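Local coordinates for periplasmic sugar-binding protein (Chloroflexus aurantiacus, PDB 4RXU) that binds D-glucose in the cleft between its two domains and probably delivers sugar to an ABC-type importer as its periplasmic solute-binding component, at residues Q142-Y145 and L146-A150; Q181-I184 and A185-T188; K192-S195 and E196-A199; G356-A360 and S361-N365. All coordinates share one frame; numbering follows the deposited sequence.

Contact 1: residues Q142-Y145 and L146-A150; sequences QAQY and LVDHA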
loop_
_atom_site.group_PDB
_atom_site.type_symbol
_atom_site.label_atom_id
_atom_site.label_comp_id
_atom_site.label_asym_id
_atom_site.label_seq_id
_atom_site.Cartn_x
_atom_site.Cartn_y
_atom_site.Cartn_z
ATOM N N GLN A 142 -8.388 7.898 1.424
ATOM C CA GLN A 142 -7.675 8.505 2.537
ATOM C C GLN A 142 -7.923 10.015 2.555
ATOM O O GLN A 142 -8.296 10.606 3.576
ATOM C CB GLN A 142 -6.186 8.193 2.447
ATOM C CG GLN A 142 -5.858 6.740 2.688
ATOM C CD GLN A 142 -4.430 6.417 2.420
ATOM O OE1 GLN A 142 -3.782 7.072 1.620
ATOM N NE2 GLN A 142 -3.924 5.396 3.083
ATOM N N ALA A 143 -7.667 10.646 1.421
ATOM C CA ALA A 143 -7.858 12.092 1.341
ATOM C C ALA A 143 -9.308 12.528 1.563
ATOM O O ALA A 143 -9.572 13.540 2.227
ATOM C CB ALA A 143 -7.356 12.612 0.010
ATOM N N GLN A 144 -10.237 11.776 0.988
ATOM C CA GLN A 144 -11.651 12.113 1.083
ATOM C C GLN A 144 -12.115 12.095 2.548
ATOM O O GLN A 144 -12.876 12.954 2.963
ATOM C CB GLN A 144 -12.499 11.191 0.200
ATOM C CG GLN A 144 -13.923 11.684 0.034
ATOM C CD GLN A 144 -13.969 12.986 -0.736
ATOM O OE1 GLN A 144 -13.485 13.060 -1.863
ATOM N NE2 GLN A 144 -14.524 14.021 -0.122
ATOM N N TYR A 145 -11.600 11.153 3.333
ATOM C CA TYR A 145 -11.905 11.098 4.759
ATOM C C TYR A 145 -11.479 12.406 5.442
ATOM O O TYR A 145 -12.241 13.002 6.203
ATOM C CB TYR A 145 -11.249 9.884 5.450
ATOM C CG TYR A 145 -11.593 9.865 6.913
ATOM C CD1 TYR A 145 -10.831 10.596 7.824
ATOM C CD2 TYR A 145 -12.700 9.173 7.378
ATOM C CE1 TYR A 145 -11.154 10.635 9.169
ATOM C CE2 TYR A 145 -13.037 9.193 8.723
ATOM C CZ TYR A 145 -12.263 9.920 9.604
ATOM O OH TYR A 145 -12.595 9.956 10.925
ATOM N N LEU A 146 -10.289 12.891 5.113
ATOM C CA LEU A 146 -9.785 14.116 5.703
ATOM C C LEU A 146 -10.670 15.291 5.302
ATOM O O LEU A 146 -11.086 16.102 6.145
ATOM C CB LEU A 146 -8.344 14.369 5.305
ATOM C CG LEU A 146 -7.360 13.318 5.838
ATOM C CD1 LEU A 146 -5.972 13.593 5.291
ATOM C CD2 LEU A 146 -7.260 13.217 7.362
ATOM N N VAL A 147 -10.949 15.372 4.006
ATOM C CA VAL A 147 -11.803 16.441 3.476
ATOM C C VAL A 147 -13.179 16.441 4.161
ATOM O O VAL A 147 -13.695 17.501 4.570
ATOM C CB VAL A 147 -11.974 16.308 1.946
ATOM C CG1 VAL A 147 -12.963 17.330 1.432
ATOM C CG2 VAL A 147 -10.642 16.525 1.225
ATOM N N ASP A 148 -13.751 15.250 4.332
ATOM C CA ASP A 148 -15.098 15.124 4.864
ATOM C C ASP A 148 -15.181 15.547 6.316
ATOM O O ASP A 148 -16.274 15.853 6.815
ATOM C CB ASP A 148 -15.612 13.685 4.720
ATOM C CG ASP A 148 -15.955 13.304 3.267
ATOM O OD1 ASP A 148 -15.984 14.173 2.371
ATOM O OD2 ASP A 148 -16.188 12.103 3.020
ATOM N N HIS A 149 -14.037 15.561 6.990
ATOM C CA HIS A 149 -13.955 15.993 8.388
ATOM C C HIS A 149 -13.339 17.363 8.626
ATOM O O HIS A 149 -13.041 17.704 9.762
ATOM C CB HIS A 149 -13.231 14.947 9.204
ATOM C CG HIS A 149 -14.035 13.714 9.348
ATOM N ND1 HIS A 149 -14.087 12.738 8.375
ATOM C CD2 HIS A 149 -14.915 13.345 10.301
ATOM C CE1 HIS A 149 -14.948 11.807 8.740
ATOM N NE2 HIS A 149 -15.447 12.141 9.912
ATOM N N ALA A 150 -13.163 18.148 7.563
ATOM C CA ALA A 150 -12.603 19.503 7.689
ATOM C C ALA A 150 -13.646 20.493 7.270
ATOM O O ALA A 150 -14.396 20.231 6.308
ATOM C CB ALA A 150 -11.383 19.643 6.795
#

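Contact 2: residues Q181-I184 and A185-T188; sequences QPKI and ADGT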
loop_
_atom_site.group_PDB
_atom_site.type_symbol
_atom_site.label_atom_id
_atom_site.label_comp_id
_atom_site.label_asym_id
_atom_site.label_seq_id
_atom_site.Cartn_x
_atom_site.Cartn_y
_atom_site.Cartn_z
ATOM N N GLN A 181 -5.623 18.503 -3.446
ATOM C CA GLN A 181 -5.111 19.688 -4.103
ATOM C C GLN A 181 -6.186 20.781 -4.278
ATOM O O GLN A 181 -5.931 21.951 -3.970
ATOM C CB GLN A 181 -4.394 19.333 -5.415
ATOM C CG GLN A 181 -3.806 20.530 -6.153
ATOM C CD GLN A 181 -4.842 21.330 -6.953
ATOM O OE1 GLN A 181 -5.783 20.763 -7.527
ATOM N NE2 GLN A 181 -4.649 22.652 -7.016
ATOM N N PRO A 182 -7.394 20.410 -4.731
ATOM C CA PRO A 182 -8.400 21.469 -4.821
ATOM C C PRO A 182 -8.723 22.101 -3.475
ATOM O O PRO A 182 -9.051 23.272 -3.411
ATOM C CB PRO A 182 -9.634 20.733 -5.326
ATOM C CG PRO A 182 -9.101 19.573 -6.078
ATOM C CD PRO A 182 -7.840 19.171 -5.390
ATOM N N LYS A 183 -8.673 21.307 -2.416
ATOM C CA LYS A 183 -8.954 21.799 -1.065
ATOM C C LYS A 183 -7.791 22.529 -0.397
ATOM O O LYS A 183 -7.943 23.127 0.657
ATOM C CB LYS A 183 -9.451 20.640 -0.203
ATOM C CG LYS A 183 -10.698 19.983 -0.791
ATOM C CD LYS A 183 -11.839 20.944 -1.031
ATOM C CE LYS A 183 -12.316 21.525 0.274
ATOM N NZ LYS A 183 -13.377 22.527 -0.024
ATOM N N ILE A 184 -6.616 22.470 -1.021
ATOM C CA ILE A 184 -5.500 23.335 -0.649
ATOM C C ILE A 184 -5.619 24.638 -1.443
ATOM O O ILE A 184 -5.514 25.753 -0.894
ATOM C CB ILE A 184 -4.136 22.631 -0.910
ATOM C CG1 ILE A 184 -4.061 21.360 -0.059
ATOM C CG2 ILE A 184 -2.977 23.568 -0.566
ATOM C CD1 ILE A 184 -3.056 20.340 -0.542
ATOM N N ALA A 185 -5.836 24.503 -2.747
ATOM C CA ALA A 185 -6.011 25.690 -3.608
ATOM C C ALA A 185 -7.142 26.617 -3.152
ATOM O O ALA A 185 -7.039 27.844 -3.281
ATOM C CB ALA A 185 -6.201 25.262 -5.055
ATOM N N ASP A 186 -8.193 26.034 -2.567
ATOM C CA ASP A 186 -9.352 26.847 -2.107
ATOM C C ASP A 186 -9.229 27.349 -0.662
ATOM O O ASP A 186 -10.125 28.014 -0.146
ATOM C CB ASP A 186 -10.690 26.137 -2.337
ATOM C CG ASP A 186 -10.988 25.065 -1.332
ATOM O OD1 ASP A 186 -10.242 24.884 -0.344
ATOM O OD2 ASP A 186 -12.031 24.415 -1.554
ATOM N N GLY A 187 -8.098 27.044 -0.030
ATOM C CA GLY A 187 -7.780 27.554 1.308
ATOM C C GLY A 187 -8.279 26.701 2.470
ATOM O O GLY A 187 -8.022 27.038 3.625
ATOM N N THR A 188 -8.934 25.579 2.173
ATOM C CA THR A 188 -9.424 24.723 3.245
ATOM C C THR A 188 -8.290 24.152 4.079
ATOM O O THR A 188 -8.333 24.187 5.312
ATOM C CB THR A 188 -10.288 23.586 2.688
ATOM O OG1 THR A 188 -11.399 24.146 1.978
ATOM C CG2 THR A 188 -10.804 22.690 3.816
#

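Contact 3: residues K192-S195 and E196-A199; sequences KNSS and EAVA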
loop_
_atom_site.group_PDB
_atom_site.type_symbol
_atom_site.label_atom_id
_atom_site.label_comp_id
_atom_site.label_asym_id
_atom_site.label_seq_id
_atom_site.Cartn_x
_atom_site.Cartn_y
_atom_site.Cartn_z
ATOM N N LYS A 192 1.674 21.865 6.007
ATOM C CA LYS A 192 2.635 22.272 7.036
ATOM C C LYS A 192 3.985 21.581 7.012
ATOM O O LYS A 192 4.876 22.005 7.752
ATOM C CB LYS A 192 2.055 22.059 8.433
ATOM C CG LYS A 192 0.729 22.761 8.620
ATOM C CD LYS A 192 0.910 24.261 8.547
ATOM C CE LYS A 192 -0.424 24.964 8.726
ATOM N NZ LYS A 192 -0.167 26.410 8.911
ATOM N N ASN A 193 4.156 20.548 6.182
ATOM C CA ASN A 193 5.409 19.790 6.193
ATOM C C ASN A 193 6.036 19.454 4.841
ATOM O O ASN A 193 6.748 18.471 4.709
ATOM C CB ASN A 193 5.241 18.513 6.991
ATOM C CG ASN A 193 4.351 17.517 6.302
ATOM O OD1 ASN A 193 3.462 17.892 5.543
ATOM N ND2 ASN A 193 4.576 16.235 6.582
ATOM N N SER A 194 5.776 20.265 3.828
ATOM C CA SER A 194 6.408 20.015 2.538
ATOM C C SER A 194 6.418 21.258 1.684
ATOM O O SER A 194 5.422 21.615 1.052
ATOM C CB SER A 194 5.720 18.870 1.756
ATOM O OG SER A 194 6.250 18.765 0.445
ATOM N N SER A 195 7.569 21.906 1.622
ATOM C CA SER A 195 7.731 23.057 0.760
ATOM C C SER A 195 7.546 22.713 -0.715
ATOM O O SER A 195 7.060 23.525 -1.511
ATOM C CB SER A 195 9.113 23.705 0.970
ATOM O OG SER A 195 10.183 22.839 0.622
ATOM N N GLU A 196 7.904 21.490 -1.079
ATOM C CA GLU A 196 7.753 21.086 -2.469
ATOM C C GLU A 196 6.272 20.994 -2.818
ATOM O O GLU A 196 5.869 21.416 -3.913
ATOM C CB GLU A 196 8.448 19.753 -2.744
ATOM C CG GLU A 196 9.974 19.767 -2.581
ATOM C CD GLU A 196 10.755 20.358 -3.753
ATOM O OE1 GLU A 196 10.151 20.694 -4.772
ATOM O OE2 GLU A 196 11.997 20.434 -3.676
ATOM N N ALA A 197 5.472 20.428 -1.909
ATOM C CA ALA A 197 4.032 20.331 -2.135
ATOM C C ALA A 197 3.404 21.715 -2.198
ATOM O O ALA A 197 2.559 21.970 -3.054
ATOM C CB ALA A 197 3.372 19.501 -1.068
ATOM N N VAL A 198 3.840 22.619 -1.322
ATOM C CA VAL A 198 3.307 23.999 -1.328
ATOM C C VAL A 198 3.573 24.659 -2.682
ATOM O O VAL A 198 2.720 25.345 -3.249
ATOM C CB VAL A 198 3.869 24.848 -0.159
ATOM C CG1 VAL A 198 3.526 26.325 -0.294
ATOM C CG2 VAL A 198 3.348 24.322 1.167
ATOM N N ALA A 199 4.778 24.471 -3.212
ATOM C CA ALA A 199 5.117 25.077 -4.489
ATOM C C ALA A 199 4.311 24.494 -5.639
ATOM O O ALA A 199 4.131 25.165 -6.661
ATOM C CB ALA A 199 6.603 24.965 -4.772
#

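Contact 4: residues G356-A360 and S361-N365; sequences GYYSA and SDFTN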
loop_
_atom_site.group_PDB
_atom_site.type_symbol
_atom_site.label_atom_id
_atom_site.label_comp_id
_atom_site.label_asym_id
_atom_site.label_seq_id
_atom_site.Cartn_x
_atom_site.Cartn_y
_atom_site.Cartn_z
ATOM N N GLY A 356 -15.628 -12.142 7.967
ATOM C CA GLY A 356 -14.722 -13.232 8.299
ATOM C C GLY A 356 -13.237 -12.950 8.252
ATOM O O GLY A 356 -12.439 -13.847 8.494
ATOM N N TYR A 357 -12.859 -11.712 7.967
ATOM C CA TYR A 357 -11.450 -11.397 7.842
ATOM C C TYR A 357 -10.703 -11.654 9.143
ATOM O O TYR A 357 -9.658 -12.348 9.166
ATOM C CB TYR A 357 -11.261 -9.950 7.401
ATOM C CG TYR A 357 -9.902 -9.666 6.801
ATOM C CD1 TYR A 357 -9.616 -10.068 5.523
ATOM C CD2 TYR A 357 -8.903 -9.009 7.523
ATOM C CE1 TYR A 357 -8.374 -9.837 4.937
ATOM C CE2 TYR A 357 -7.681 -8.735 6.937
ATOM C CZ TYR A 357 -7.420 -9.160 5.629
ATOM O OH TYR A 357 -6.208 -8.882 4.993
ATOM N N TYR A 358 -11.277 -11.135 10.225
ATOM C CA TYR A 358 -10.741 -11.335 11.562
ATOM C C TYR A 358 -11.800 -11.847 12.511
ATOM O O TYR A 358 -12.961 -11.534 12.359
ATOM C CB TYR A 358 -10.211 -10.036 12.168
ATOM C CG TYR A 358 -9.019 -9.401 11.481
ATOM C CD1 TYR A 358 -7.939 -10.160 11.073
ATOM C CD2 TYR A 358 -8.962 -8.043 11.286
ATOM C CE1 TYR A 358 -6.829 -9.578 10.492
ATOM C CE2 TYR A 358 -7.842 -7.453 10.686
ATOM C CZ TYR A 358 -6.778 -8.233 10.305
ATOM O OH TYR A 358 -5.658 -7.675 9.705
ATOM N N SER A 359 -11.370 -12.601 13.512
ATOM C CA SER A 359 -12.245 -12.940 14.628
ATOM C C SER A 359 -12.413 -11.736 15.551
ATOM O O SER A 359 -11.459 -10.995 15.827
ATOM C CB SER A 359 -11.689 -14.131 15.394
ATOM O OG SER A 359 -12.397 -14.330 16.618
ATOM N N ALA A 360 -13.638 -11.541 16.041
ATOM C CA ALA A 360 -13.896 -10.475 17.011
ATOM C C ALA A 360 -12.996 -10.587 18.247
ATOM O O ALA A 360 -12.656 -9.574 18.871
ATOM C CB ALA A 360 -15.350 -10.503 17.444
ATOM N N SER A 361 -12.626 -11.819 18.601
ATOM C CA SER A 361 -11.809 -12.048 19.788
ATOM C C SER A 361 -10.387 -11.484 19.661
ATOM O O SER A 361 -9.649 -11.426 20.655
ATOM C CB SER A 361 -11.727 -13.532 20.105
ATOM O OG SER A 361 -11.089 -14.208 19.045
ATOM N N ASP A 362 -10.004 -11.055 18.455
ATOM C CA ASP A 362 -8.702 -10.414 18.257
ATOM C C ASP A 362 -8.614 -9.041 18.906
ATOM O O ASP A 362 -7.519 -8.493 19.028
ATOM C CB ASP A 362 -8.427 -10.164 16.778
ATOM C CG ASP A 362 -8.273 -11.431 15.953
ATOM O OD1 ASP A 362 -8.286 -12.567 16.497
ATOM O OD2 ASP A 362 -8.158 -11.266 14.707
ATOM N N PHE A 363 -9.770 -8.459 19.217
ATOM C CA PHE A 363 -9.857 -7.071 19.652
ATOM C C PHE A 363 -10.557 -6.898 20.963
ATOM O O PHE A 363 -11.368 -7.734 21.366
ATOM C CB PHE A 363 -10.584 -6.248 18.589
ATOM C CG PHE A 363 -9.968 -6.408 17.218
ATOM C CD1 PHE A 363 -8.700 -5.927 16.982
ATOM C CD2 PHE A 363 -10.582 -7.148 16.230
ATOM C CE1 PHE A 363 -8.083 -6.117 15.755
ATOM C CE2 PHE A 363 -9.973 -7.351 15.006
ATOM C CZ PHE A 363 -8.720 -6.839 14.762
ATOM N N THR A 364 -10.254 -5.782 21.602
ATOM C CA THR A 364 -10.964 -5.386 22.804
ATOM C C THR A 364 -11.963 -4.290 22.446
ATOM O O THR A 364 -11.678 -3.311 21.707
ATOM C CB THR A 364 -10.018 -4.959 23.940
ATOM O OG1 THR A 364 -9.289 -3.806 23.551
ATOM C CG2 THR A 364 -9.027 -6.076 24.234
ATOM N N ASN A 365 -13.172 -4.471 22.948
ATOM C CA ASN A 365 -14.199 -3.445 22.856
ATOM C C ASN A 365 -14.633 -3.035 21.449
ATOM O O ASN A 365 -14.949 -1.892 21.158
ATOM C CB ASN A 365 -13.848 -2.212 23.660
ATOM C CG ASN A 365 -15.055 -1.368 23.896
ATOM O OD1 ASN A 365 -16.151 -1.893 24.137
ATOM N ND2 ASN A 365 -14.894 -0.077 23.787
#

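Contact 1: residues Q142-Y145 and L146-A150
The phenol ring of Tyr145 and the imidazole of His149, one helical turn apart, lie over each other in an offset stack, with centroids 4.1 Å apart and planes inclined by 27°. His149 ND1 sits above the middle of the tyrosine ring, while CE1 leans toward its rim and comes 3.2 Å from Tyr145 CE2. The same imidazole is pinned at its edge: His149 ND1 donates to Tyr145 O at 2.9 Å, the acceptor lying in the ring plane. With CG of Tyr145 trans to the backbone N (chi1 -180°), the phenol stands out from the helix, where the imidazole one turn on lies over one of its faces. An alanine here would keep the carbonyl but would probably leave one face of His149 without its stacking partner and the ring freer to tilt. On another side of the helix, Gln144 bends at chi2 and its NE2 gives a 2.9 Å bond to Asp148 OD1, met from above the carboxylate plane. Phe273 meets the His149 ring as well, and Val179 of helix 167-185 packs on Ala143 and Val147. Since ND1 acts as donor to a carbonyl, the imidazole carries a proton there, and stack and bond together fix its rotation just beyond the C-terminal end of helix 135-148.

Contact 2: residues Q181-I184 and A185-T188
Lys183 NZ meets Asp186 OD2 in a salt bridge of 2.8 Å that engages the syn lone pair of OD2, and also makes a weak bond of 3.2 Å to Thr188 OG1. The lysine reaches both because its chain folds at chi2 and chi3 (-56° and -64°), which turns the aliphatic part back so that CE lies 3.3 Å from Thr188 OG1. The other carboxylate oxygen, Asp186 OD1, is gripped twice by Thr188: its backbone N at 2.9 Å and its OG1 at 2.7 Å approach from the same face of the carboxylate plane. The bond from Thr188 N closes an Asx turn just beyond the C-terminal end of helix 167-185, where the chain swings round toward strand 189-191. Gly187 allows this reversal with a positive phi of 89°, a conformation in which a side chain would press against the preceding carbonyl. Gly187 N donates to Ile184 O at 3.0 Å. Behind the turn, closing bonds of the helix hold the backbone: Ala185 N donates to Gln181 O at 2.8 Å and Asp186 N to Pro182 O, and Gln181 O also accepts from Ile184 N. Farther out, Gln181 NE2 is bonded to Gln201 O, and Ile184 packs on Phe189 and Ile191. Backbone bonds of Gly187 with Gly154 and of Thr188 with Asn155 fasten the turn beside the start of strand 155-159.

Contact 3: residues K192-S195 and E196-A199
Ser194 caps the helix that Glu196, Ala197, Val198 and Ala199 continue: its OG accepts from Ala197 N at 3.0 Å, with an N-H...O angle of 159°. The hydroxyl reaches that N-H because chi1 of 173° sets OG on the far side of CB from its own nitrogen. This is an N-cap at the start of helix 195-199. Regular backbone bonds follow, from Val198 N to Ser194 O and from Ala199 N to Ser195 O, each 3.0 Å long. Van der Waals contact accompanies the cap. The methyl CB of Ala197 lies 3.3 Å from Ser194 OG, and Val198 CG2 comes 3.4 Å from Ser194 O, so the serine is touched along both its side chain and its carbonyl. Polar contacts from outside come chiefly from Gln217 of helix 208-218, whose OE1 bonds Ser194 OG and Glu196 N and whose NE2 bonds Ser195 OG. Ile214 of that helix packs on Ser194 and Ala197, while Ile191 of strand 189-191 meets Ala197 and Val198. Without the hydroxyl, as with an alanine here, Ala197 N would probably lose its capping acceptor and Gln217 OE1 one of its partners. Because Ser194 OG accepts from a backbone N-H while bonded to a carboxamide oxygen, its own proton is probably directed to Gln217 OE1, so one buried hydroxyl links the first helical turn to the neighbouring helix.

Contact 4: residues G356-A360 and S361-N365
A chi1 of -65° at Tyr358 and of -53° at Phe363 places each CG beside its own backbone N, and the two rings converge across the turn between them. The edge of Phe363 is directed to the face of Tyr358 in an offset edge-to-face pair, with centroids 5.7 Å apart and planes at 67°. The closest approach is made by Phe363 CZ, 3.7 Å from Tyr358 CD2, and the latter lies near the plane of the phenylalanine ring. Asp362 comes up against the root of the tyrosine side chain: its OD2 lies 3.5 Å from Tyr358 CB, and its side chain crosses that of Tyr358 at about a right angle. The CB of Asp362 also rests over a face of the Phe363 ring. On the outer side of the turn, Ser359 OG and Ser361 OG share a hydrogen bond of 2.8 Å. Two backbone bonds wind the chain between the rings, from Asp362 N to Ser359 O at 3.0 Å and from Phe363 N to Ala360 O at 3.1 Å. A citrate, probably from the crystallisation liquor, lies close to Asp362 and accepts from Ser359 N. Tyr358 OH is bonded to Ala279 O, and Phe363 packs on Val284 and Ile288 of helix 281-288 and on Ile353 of helix 348-354. The i to i+3 bonding is that of a short 3-10 turn, here a surface turn in the C-terminal tail whose aromatic residues anchor it against those two helices.

Overall arrangement
From the N-terminal side, contact 1 comes first, on the last turns of helix 135-148 and the residues leading out of it. Contact 2 follows at the end of helix 167-185, where it closes the turn into strand 189-191, and contact 3 starts the helix after that strand, setting it against helix 208-218. Contacts 1 and 2 touch, Val147 CG2 packing 4.0 Å from Lys183 CG, which joins the ends of two helices. Contacts 2 and 3 bracket strand 189-191, an outer strand of the four-stranded parallel sheet. Contact 4, its centre about 38 Å from that of contact 2, lays the C-terminal tail against helices 281-288 and 348-354. All four run in series; none nests or crosses.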